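Putrescine aminotransferase (Halomonas elongata DSM 2581, PDB 6GWI) probably catalyses the reversible transfer of amino groups from amines such as putrescine to keto acids, using pyridoxal-5'-phosphate as cofactor. Local coordinates at residues His15-Pro18 / Phe19-Phe22; Lys23-Gly26 / Glu27-Ser30; Arg126-Arg129 / Arg130-Leu134; Val303-Thr306 / Leu307-Gly311. All coordinates share one frame; numbering follows the deposited sequence.

Contact 1 of 4, residues His15-Pro18 / Phe19-Phe22; sequences HLHP and FTDF. With EDO (1,2-ethanediol), chain E.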
loop_
_atom_site.group_PDB
_atom_site.type_symbol
_atom_site.label_atom_id
_atom_site.label_comp_id
_atom_site.label_asym_id
_atom_site.label_seq_id
_atom_site.Cartn_x
_atom_site.Cartn_y
_atom_site.Cartn_z
ATOM N N HIS B 15 -13.137 11.231 -9.615
ATOM C CA HIS B 15 -12.426 9.971 -9.411
ATOM C C HIS B 15 -11.391 9.758 -10.507
ATOM O O HIS B 15 -11.743 9.637 -11.684
ATOM C CB HIS B 15 -13.413 8.797 -9.375
ATOM C CG HIS B 15 -12.769 7.473 -9.104
ATOM N ND1 HIS B 15 -13.401 6.274 -9.351
ATOM C CD2 HIS B 15 -11.552 7.159 -8.600
ATOM C CE1 HIS B 15 -12.598 5.278 -9.018
ATOM N NE2 HIS B 15 -11.470 5.789 -8.558
ATOM N N LEU B 16 -10.117 9.686 -10.110
ATOM C CA LEU B 16 -9.008 9.388 -11.014
ATOM C C LEU B 16 -8.664 7.904 -10.894
ATOM O O LEU B 16 -8.134 7.467 -9.867
ATOM C CB LEU B 16 -7.802 10.260 -10.672
ATOM C CG LEU B 16 -7.977 11.773 -10.810
ATOM C CD1 LEU B 16 -6.834 12.502 -10.119
ATOM C CD2 LEU B 16 -8.060 12.182 -12.279
ATOM N N HIS B 17 -8.941 7.130 -11.964
ATOM C CA HIS B 17 -8.798 5.681 -11.936
ATOM C C HIS B 17 -7.351 5.236 -12.130
ATOM O O HIS B 17 -6.568 5.914 -12.799
ATOM C CB HIS B 17 -9.627 5.031 -13.039
ATOM C CG HIS B 17 -11.095 5.278 -12.939
ATOM N ND1 HIS B 17 -12.016 4.533 -13.643
ATOM C CD2 HIS B 17 -11.805 6.194 -12.240
ATOM C CE1 HIS B 17 -13.232 4.976 -13.377
ATOM N NE2 HIS B 17 -13.131 5.983 -12.528
ATOM N N PRO B 18 -7.002 4.058 -11.612
ATOM C CA PRO B 18 -5.703 3.455 -11.940
ATOM C C PRO B 18 -5.548 3.180 -13.429
ATOM O O PRO B 18 -6.504 2.817 -14.117
ATOM C CB PRO B 18 -5.710 2.135 -11.152
ATOM C CG PRO B 18 -6.767 2.284 -10.116
ATOM C CD PRO B 18 -7.773 3.255 -10.645
ATOM N N PHE B 19 -4.309 3.302 -13.904
ATOM C CA PHE B 19 -3.921 2.934 -15.268
ATOM C C PHE B 19 -5.007 3.319 -16.274
ATOM O O PHE B 19 -5.571 2.482 -16.981
ATOM C CB PHE B 19 -3.608 1.438 -15.367
ATOM C CG PHE B 19 -2.313 1.033 -14.705
ATOM C CD1 PHE B 19 -2.282 0.701 -13.359
ATOM C CD2 PHE B 19 -1.132 0.974 -15.431
ATOM C CE1 PHE B 19 -1.096 0.324 -12.747
ATOM C CE2 PHE B 19 0.058 0.600 -14.823
ATOM C CZ PHE B 19 0.075 0.275 -13.480
ATOM N N THR B 20 -5.301 4.616 -16.323
ATOM C CA THR B 20 -6.427 5.111 -17.100
ATOM C C THR B 20 -6.050 6.367 -17.870
ATOM O O THR B 20 -5.349 7.241 -17.353
ATOM C CB THR B 20 -7.626 5.412 -16.180
ATOM O OG1 THR B 20 -8.163 4.184 -15.672
ATOM C CG2 THR B 20 -8.715 6.162 -16.919
ATOM N N ASP B 21 -6.526 6.442 -19.113
ATOM C CA ASP B 21 -6.525 7.672 -19.905
ATOM C C ASP B 21 -7.720 8.480 -19.406
ATOM O O ASP B 21 -8.853 8.294 -19.856
ATOM C CB ASP B 21 -6.619 7.355 -21.393
ATOM C CG ASP B 21 -6.529 8.597 -22.277
ATOM O OD1 ASP B 21 -5.959 8.499 -23.385
ATOM O OD2 ASP B 21 -7.030 9.664 -21.875
ATOM N N PHE B 22 -7.465 9.370 -18.443
ATOM C CA PHE B 22 -8.550 10.071 -17.765
ATOM C C PHE B 22 -9.463 10.763 -18.764
ATOM O O PHE B 22 -10.691 10.650 -18.692
ATOM C CB PHE B 22 -7.986 11.106 -16.788
ATOM C CG PHE B 22 -7.052 10.540 -15.769
ATOM C CD1 PHE B 22 -7.434 9.471 -14.978
ATOM C CD2 PHE B 22 -5.786 11.074 -15.605
ATOM C CE1 PHE B 22 -6.572 8.949 -14.038
ATOM C CE2 PHE B 22 -4.917 10.555 -14.669
ATOM C CZ PHE B 22 -5.310 9.489 -13.883
HETATM C C1 EDO E . -14.266 9.206 -15.976
HETATM O O1 EDO E . -15.078 8.537 -15.004
HETATM C C2 EDO E . -12.882 9.440 -15.387
HETATM O O2 EDO E . -11.894 9.425 -16.423
#
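Leu16 CD2 sits squarely over one face of the Phe22 ring, 3.8 Å from the ring centroid and only 9° off its normal, a CH-pi contact in which the two side chains cross at about a right angle. On the opposite face of the ring lies Thr20 O, so the phenyl group is held between a methyl and a carbonyl oxygen. Its edge is met by the backbone: His17 O approaches Phe22 CE1 at 3.3 Å near the ring plane, and this buried oxygen has no hydrogen-bonding partner in the model. With the ring cut back to a methyl, as in an alanine, Leu16 CD2 would probably be left without the face it sits on, and His17 O without its covering edge. Round the bend, Thr20 OG1 gives a hydrogen bond to Pro18 O at 2.7 Å, the donor standing above the carbonyl plane, 48° out of it. With OG1 anti to its own carbonyl carbon (chi1 -70°), the hydroxyl turns back to that oxygen and also touches His17 CB at 3.1 Å. The bend links two short strands that pair in a parallel beta ladder with a strand of the second subunit, carrying the sheet across the dimer interface. Further out, Asp11 takes hydrogen bonds from His15 ND1 and His17 NE2. Asp21, at the N-cap, uses OD2 to cap Ala24 N at the start of helix 22-28.

Contact 2 of 4, residues Lys23-Gly26 / Glu27-Ser30; sequences KALG and EEGS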
loop_
_atom_site.group_PDB
_atom_site.type_symbol
_atom_site.label_atom_id
_atom_site.label_comp_id
_atom_site.label_asym_id
_atom_site.label_seq_id
_atom_site.Cartn_x
_atom_site.Cartn_y
_atom_site.Cartn_z
ATOM N N LYS B 23 -8.868 11.477 -19.721
ATOM C CA LYS B 23 -9.657 12.267 -20.658
ATOM C C LYS B 23 -10.527 11.371 -21.531
ATOM O O LYS B 23 -11.732 11.606 -21.674
ATOM C CB LYS B 23 -8.727 13.124 -21.515
ATOM C CG LYS B 23 -9.444 14.130 -22.385
ATOM C CD LYS B 23 -8.492 14.794 -23.358
ATOM C CE LYS B 23 -9.202 15.869 -24.162
ATOM N NZ LYS B 23 -8.240 16.646 -24.982
ATOM N N ALA B 24 -9.930 10.330 -22.115
ATOM C CA ALA B 24 -10.683 9.434 -22.985
ATOM C C ALA B 24 -11.840 8.788 -22.237
ATOM O O ALA B 24 -12.967 8.731 -22.741
ATOM C CB ALA B 24 -9.756 8.363 -23.561
ATOM N N LEU B 25 -11.582 8.294 -21.024
ATOM C CA LEU B 25 -12.638 7.619 -20.279
ATOM C C LEU B 25 -13.759 8.585 -19.911
ATOM O O LEU B 25 -14.938 8.219 -19.957
ATOM C CB LEU B 25 -12.062 6.961 -19.025
ATOM C CG LEU B 25 -13.083 6.188 -18.187
ATOM C CD1 LEU B 25 -13.707 5.060 -19.002
ATOM C CD2 LEU B 25 -12.449 5.649 -16.916
ATOM N N GLY B 26 -13.412 9.819 -19.540
ATOM C CA GLY B 26 -14.438 10.810 -19.259
ATOM C C GLY B 26 -15.341 11.072 -20.449
ATOM O O GLY B 26 -16.540 11.318 -20.290
ATOM N N GLU B 27 -14.780 11.032 -21.661
ATOM C CA GLU B 27 -15.577 11.272 -22.855
ATOM C C GLU B 27 -16.453 10.082 -23.224
ATOM O O GLU B 27 -17.566 10.274 -23.726
ATOM C CB GLU B 27 -14.664 11.625 -24.035
ATOM C CG GLU B 27 -14.055 13.016 -23.956
ATOM C CD GLU B 27 -12.889 13.207 -24.909
ATOM O OE1 GLU B 27 -12.443 12.218 -25.527
ATOM O OE2 GLU B 27 -12.418 14.355 -25.044
ATOM N N GLU B 28 -15.987 8.857 -22.994
ATOM C CA GLU B 28 -16.781 7.690 -23.358
ATOM C C GLU B 28 -17.700 7.226 -22.236
ATOM O O GLU B 28 -18.727 6.597 -22.518
ATOM C CB GLU B 28 -15.877 6.540 -23.821
ATOM C CG GLU B 28 -14.779 6.122 -22.871
ATOM C CD GLU B 28 -13.645 5.408 -23.590
ATOM O OE1 GLU B 28 -12.870 4.693 -22.926
ATOM O OE2 GLU B 28 -13.525 5.564 -24.824
ATOM N N GLY B 29 -17.369 7.531 -20.983
ATOM C CA GLY B 29 -18.196 7.135 -19.860
ATOM C C GLY B 29 -17.783 5.828 -19.223
ATOM O O GLY B 29 -17.681 4.802 -19.902
ATOM N N SER B 30 -17.546 5.853 -17.913
ATOM C CA SER B 30 -17.097 4.661 -17.209
ATOM C C SER B 30 -18.218 3.636 -17.087
ATOM O O SER B 30 -19.389 3.980 -16.903
ATOM C CB SER B 30 -16.582 5.032 -15.815
ATOM O OG SER B 30 -15.843 3.968 -15.235
#
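Glu27 turns its CG anti to its own carbonyl carbon (chi1 -73°) and runs out extended, which lays the chain back along the preceding turn towards Lys23. Lys23, fully extended, crosses it obliquely so that Glu27 OE2 rests 3.7 Å from the methylene carbon CE of Lys23. The charged ends themselves stop short of a salt bridge, Lys23 NZ lying 4.8 Å from Glu27 OE2; the attraction is probably a loose one, and Lys23 NZ also makes a long, weak ion pair with Glu309 of the second subunit. Glu28 takes the less common position, CG between its backbone N and carbonyl carbon (chi1 54°), and its CG consequently presses on Ala24 O at 3.2 Å. The Glu28 and Leu25 side chains cross at about a right angle, and Glu28 OE1 forms a salt bridge with Lys87 of the second subunit. These residues make up nearly all of the short helix 22-28, which ends at Glu28. Glu28 N donates to Ala24 O at 3.0 Å, and Gly29 N closes the final turn on Leu25 O at 2.7 Å. Gly29 then leaves helical geometry with positive phi (94°), where a side chain would collide with the carbonyl oxygen of Glu28. The chain thereby swings Ser30 back beside the helix, where Leu25 CD1 meets Ser30 CA at 3.9 Å and Leu25 CD2 lies 4.1 Å from Ser30 OG. Beyond this pair, His17 packs on both Leu25 and Ser30, and Ser30 O accepts a hydrogen bond from Gln8 NE2 in helix 4-14.

Contact 3 of 4, residues Arg126-Arg129 / Arg130-Leu134; sequences RMVR and RYWAL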
loop_
_atom_site.group_PDB
_atom_site.type_symbol
_atom_site.label_atom_id
_atom_site.label_comp_id
_atom_site.label_asym_id
_atom_site.label_seq_id
_atom_site.Cartn_x
_atom_site.Cartn_y
_atom_site.Cartn_z
ATOM N N ARG B 126 13.969 -3.162 0.383
ATOM C CA ARG B 126 14.689 -2.717 1.571
ATOM C C ARG B 126 15.286 -3.898 2.322
ATOM O O ARG B 126 16.399 -3.806 2.852
ATOM C CB ARG B 126 13.771 -1.909 2.485
ATOM C CG ARG B 126 13.338 -0.575 1.906
ATOM C CD ARG B 126 12.609 0.272 2.946
ATOM N NE ARG B 126 13.515 0.832 3.948
ATOM C CZ ARG B 126 13.120 1.360 5.106
ATOM N NH1 ARG B 126 11.833 1.391 5.419
ATOM N NH2 ARG B 126 14.013 1.853 5.955
ATOM N N MET B 127 14.568 -5.025 2.368
ATOM C CA MET B 127 15.098 -6.207 3.034
ATOM C C MET B 127 16.342 -6.722 2.323
ATOM O O MET B 127 17.333 -7.085 2.967
ATOM C CB MET B 127 14.039 -7.305 3.088
ATOM C CG MET B 127 13.060 -7.184 4.234
ATOM S SD MET B 127 11.938 -8.593 4.243
ATOM C CE MET B 127 11.013 -8.261 5.739
ATOM N N VAL B 128 16.308 -6.762 0.989
ATOM C CA VAL B 128 17.435 -7.287 0.224
ATOM C C VAL B 128 18.684 -6.455 0.478
ATOM O O VAL B 128 19.767 -6.987 0.747
ATOM C CB VAL B 128 17.081 -7.338 -1.272
ATOM C CG1 VAL B 128 18.327 -7.506 -2.132
ATOM C CG2 VAL B 128 16.108 -8.472 -1.539
ATOM N N ARG B 129 18.547 -5.132 0.414
ATOM C CA ARG B 129 19.706 -4.254 0.525
ATOM C C ARG B 129 20.165 -4.120 1.968
ATOM O O ARG B 129 21.370 -4.030 2.225
ATOM C CB ARG B 129 19.371 -2.898 -0.106
ATOM C CG ARG B 129 19.417 -2.968 -1.646
ATOM C CD ARG B 129 18.797 -1.774 -2.393
ATOM N NE ARG B 129 19.100 -1.857 -3.828
ATOM C CZ ARG B 129 18.773 -0.942 -4.741
ATOM N NH1 ARG B 129 18.119 0.159 -4.399
ATOM N NH2 ARG B 129 19.110 -1.131 -6.011
ATOM N N ARG B 130 19.231 -4.154 2.918
ATOM C CA ARG B 130 19.607 -4.218 4.322
ATOM C C ARG B 130 20.354 -5.510 4.623
ATOM O O ARG B 130 21.350 -5.505 5.356
ATOM C CB ARG B 130 18.353 -4.095 5.187
ATOM C CG ARG B 130 18.576 -4.227 6.685
ATOM C CD ARG B 130 19.452 -3.118 7.273
ATOM N NE ARG B 130 19.468 -3.193 8.736
ATOM C CZ ARG B 130 20.382 -2.628 9.520
ATOM N NH1 ARG B 130 21.381 -1.927 8.999
ATOM N NH2 ARG B 130 20.297 -2.769 10.838
ATOM N N TYR B 131 19.897 -6.624 4.047
ATOM C CA TYR B 131 20.539 -7.915 4.263
ATOM C C TYR B 131 22.023 -7.856 3.929
ATOM O O TYR B 131 22.877 -8.178 4.762
ATOM C CB TYR B 131 19.843 -8.985 3.419
ATOM C CG TYR B 131 20.563 -10.309 3.403
ATOM C CD1 TYR B 131 20.429 -11.209 4.452
ATOM C CD2 TYR B 131 21.380 -10.658 2.338
ATOM C CE1 TYR B 131 21.089 -12.419 4.437
ATOM C CE2 TYR B 131 22.040 -11.856 2.315
ATOM C CZ TYR B 131 21.894 -12.734 3.364
ATOM O OH TYR B 131 22.557 -13.934 3.334
ATOM N N TRP B 132 22.349 -7.449 2.701
ATOM C CA TRP B 132 23.743 -7.463 2.277
ATOM C C TRP B 132 24.573 -6.451 3.053
ATOM O O TRP B 132 25.757 -6.696 3.310
ATOM C CB TRP B 132 23.828 -7.215 0.771
ATOM C CG TRP B 132 23.363 -8.403 -0.013
ATOM C CD1 TRP B 132 22.256 -8.482 -0.805
ATOM C CD2 TRP B 132 23.983 -9.695 -0.058
ATOM N NE1 TRP B 132 22.150 -9.740 -1.344
ATOM C CE2 TRP B 132 23.198 -10.503 -0.903
ATOM C CE3 TRP B 132 25.127 -10.245 0.532
ATOM C CZ2 TRP B 132 23.522 -11.832 -1.177
ATOM C CZ3 TRP B 132 25.448 -11.566 0.256
ATOM C CH2 TRP B 132 24.645 -12.345 -0.586
ATOM N N ALA B 133 23.975 -5.328 3.459
ATOM C CA ALA B 133 24.682 -4.392 4.326
ATOM C C ALA B 133 25.061 -5.052 5.647
ATOM O O ALA B 133 26.190 -4.896 6.126
ATOM C CB ALA B 133 23.824 -3.149 4.566
ATOM N N LEU B 134 24.145 -5.824 6.234
ATOM C CA LEU B 134 24.457 -6.491 7.492
ATOM C C LEU B 134 25.485 -7.599 7.299
ATOM O O LEU B 134 26.214 -7.932 8.239
ATOM C CB LEU B 134 23.183 -7.046 8.130
ATOM C CG LEU B 134 22.166 -6.023 8.637
ATOM C CD1 LEU B 134 20.846 -6.707 8.979
ATOM C CD2 LEU B 134 22.713 -5.272 9.838
#
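The C-terminal end of helix 117-134, whose N-terminal end contributes Gly117, Ser118 and Asn121 to the pyridoxal-5'-phosphate pocket, is built here from two turns in which Val128 meets Tyr131 and Trp132. Val128 O accepts the hydrogen bond of Trp132 N at 3.3 Å, with a nearly straight N-H...O angle of 164°. The same oxygen lies 3.3 Å from Trp132 CD1, set obliquely to the indole, and approaches the edge of the Tyr131 ring near its plane. Val128 CG1 adds a looser apolar contact with Trp132 CD1 at 4.3 Å. The two aromatic groups meet each other as well: Tyr131 CE2 stands 3.6 Å above the indole plane, over its centre, whereas Trp132 CD1 comes in at the edge of the phenol ring. Both aromatic side chains, with Val128, pack on Leu252 of strand 252-255 in the mainly parallel central sheet, in keeping with the large domain of fold-type I aminotransferases, and a hydrogen bond from Trp132 NE1 to Ala218 O of the adjacent strand fixes the turn of the indole.

The arginines use their backbones across this contact and send their charged ends elsewhere. Arg130 N bonds to Arg126 O at 2.9 Å, and Ala133 N to Arg129 O at 3.2 Å. With chi2 at 64°, the Arg130 chain bends so that Leu134 CD2 covers one guanidinium face. Arg130 NH2 reaches Gly311 O, Arg129 bonds Pro175 O and Gln141 O, and Arg126 NH2 reaches Gln169 O of the second subunit.

Contact 4 of 4, residues Val303-Thr306 / Leu307-Gly311; sequences VAET and LIEEG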
loop_
_atom_site.group_PDB
_atom_site.type_symbol
_atom_site.label_atom_id
_atom_site.label_comp_id
_atom_site.label_asym_id
_atom_site.label_seq_id
_atom_site.Cartn_x
_atom_site.Cartn_y
_atom_site.Cartn_z
ATOM N N VAL B 303 17.534 -14.864 4.889
ATOM C CA VAL B 303 17.361 -13.427 5.091
ATOM C C VAL B 303 16.844 -13.151 6.499
ATOM O O VAL B 303 17.297 -12.217 7.172
ATOM C CB VAL B 303 16.430 -12.834 4.018
ATOM C CG1 VAL B 303 16.084 -11.375 4.342
ATOM C CG2 VAL B 303 17.080 -12.939 2.647
ATOM N N ALA B 304 15.889 -13.956 6.968
ATOM C CA ALA B 304 15.295 -13.715 8.279
ATOM C C ALA B 304 16.344 -13.761 9.384
ATOM O O ALA B 304 16.333 -12.926 10.298
ATOM C CB ALA B 304 14.193 -14.742 8.542
ATOM N N GLU B 305 17.258 -14.731 9.324
ATOM C CA GLU B 305 18.213 -14.908 10.414
ATOM C C GLU B 305 19.182 -13.736 10.506
ATOM O O GLU B 305 19.553 -13.316 11.607
ATOM C CB GLU B 305 18.974 -16.220 10.233
ATOM C CG GLU B 305 18.192 -17.442 10.693
ATOM C CD GLU B 305 17.894 -17.429 12.181
ATOM O OE1 GLU B 305 18.831 -17.206 12.978
ATOM O OE2 GLU B 305 16.719 -17.635 12.553
ATOM N N THR B 306 19.625 -13.206 9.368
ATOM C CA THR B 306 20.506 -12.045 9.401
ATOM C C THR B 306 19.775 -10.825 9.955
ATOM O O THR B 306 20.291 -10.133 10.840
ATOM C CB THR B 306 21.068 -11.779 8.006
ATOM O OG1 THR B 306 21.961 -12.844 7.657
ATOM C CG2 THR B 306 21.824 -10.463 7.965
ATOM N N LEU B 307 18.564 -10.552 9.458
ATOM C CA LEU B 307 17.794 -9.422 9.973
ATOM C C LEU B 307 17.541 -9.561 11.472
ATOM O O LEU B 307 17.714 -8.603 12.234
ATOM C CB LEU B 307 16.466 -9.292 9.223
ATOM C CG LEU B 307 16.514 -8.925 7.738
ATOM C CD1 LEU B 307 15.105 -8.849 7.157
ATOM C CD2 LEU B 307 17.244 -7.608 7.535
ATOM N N ILE B 308 17.142 -10.752 11.918
ATOM C CA ILE B 308 16.824 -10.938 13.331
ATOM C C ILE B 308 18.083 -10.818 14.180
ATOM O O ILE B 308 18.139 -10.026 15.128
ATOM C CB ILE B 308 16.125 -12.292 13.551
ATOM C CG1 ILE B 308 14.761 -12.303 12.858
ATOM C CG2 ILE B 308 15.954 -12.563 15.043
ATOM C CD1 ILE B 308 14.113 -13.660 12.790
ATOM N N GLU B 309 19.117 -11.596 13.846
ATOM C CA GLU B 309 20.273 -11.733 14.723
ATOM C C GLU B 309 21.222 -10.547 14.636
ATOM O O GLU B 309 21.911 -10.239 15.616
ATOM C CB GLU B 309 21.044 -13.010 14.376
ATOM C CG GLU B 309 20.316 -14.300 14.715
ATOM C CD GLU B 309 19.919 -14.381 16.175
ATOM O OE1 GLU B 309 18.766 -14.767 16.456
ATOM O OE2 GLU B 309 20.752 -14.035 17.039
ATOM N N GLU B 310 21.277 -9.880 13.483
ATOM C CA GLU B 310 22.246 -8.824 13.247
ATOM C C GLU B 310 21.627 -7.440 13.131
ATOM O O GLU B 310 22.337 -6.449 13.326
ATOM C CB GLU B 310 23.027 -9.101 11.950
ATOM C CG GLU B 310 23.480 -10.547 11.763
ATOM C CD GLU B 310 24.367 -11.052 12.883
ATOM O OE1 GLU B 310 25.059 -10.230 13.519
ATOM O OE2 GLU B 310 24.370 -12.279 13.125
ATOM N N GLY B 311 20.332 -7.346 12.835
ATOM C CA GLY B 311 19.764 -6.106 12.351
ATOM C C GLY B 311 19.166 -5.175 13.376
ATOM O O GLY B 311 18.931 -4.005 13.059
#
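Leu307 N donates to Val303 O at 3.1 Å in an almost straight bond (176°). Ile308 N bonds to Ala304 O at 2.8 Å, Glu309 N to Glu305 O, and Glu310 N to Thr306 O. The side chains of Glu305 and Glu309 run side by side, their carboxylate planes 9° apart, with the two OE1 atoms separated by 4.2 Å. These like charges probably repel, though each has a weak, long ion pair outside: Glu305 with Arg110, Glu309 with Lys23 of the second subunit. Ile308 holds CG1 anti to its carbonyl carbon (chi1 -66°), bringing that carbon to 3.1 Å from Ala304 O and CD1 within 4.4 Å of Ala304 CB. Shortened to an alanine, Ile308 would lose CG1 and CD1 and probably leave Ala304 O less covered, with Arg110 of the same chain and Phe22 of the second subunit missing an aliphatic surface. One residue earlier on each turn, the Val303 and Leu307 side chains lie side by side, pointing the same way, CG1 and CD1 3.9 Å apart. The i to i+4 bonds are those of an alpha helix, and a mostly apolar buried side, against helix 117-134, with an acidic outer side makes helix 301-311 amphipathic.

The four contacts form two touching pairs. Contacts 1 and 2 are consecutive, meeting where His17 and Thr20 pack on Leu25; contacts 3 and 4 join helices 117-134 and 301-311 through packing of Tyr131 and Leu134 on Thr306 and a probable hydrogen bond from Arg130 to Gly311. The centres of contacts 2 and 4 lie about 50 Å apart, on opposite sides of the chain's centre, yet across the dimer Lys23 and Glu309 of different subunits form a weak, long ion pair. Contacts 1 and 3 are mostly buried, one a bend with a CH-pi contact, the other an aromatic helix end against the sheet. Contacts 2 and 4 are only partly buried and carry exposed glutamates.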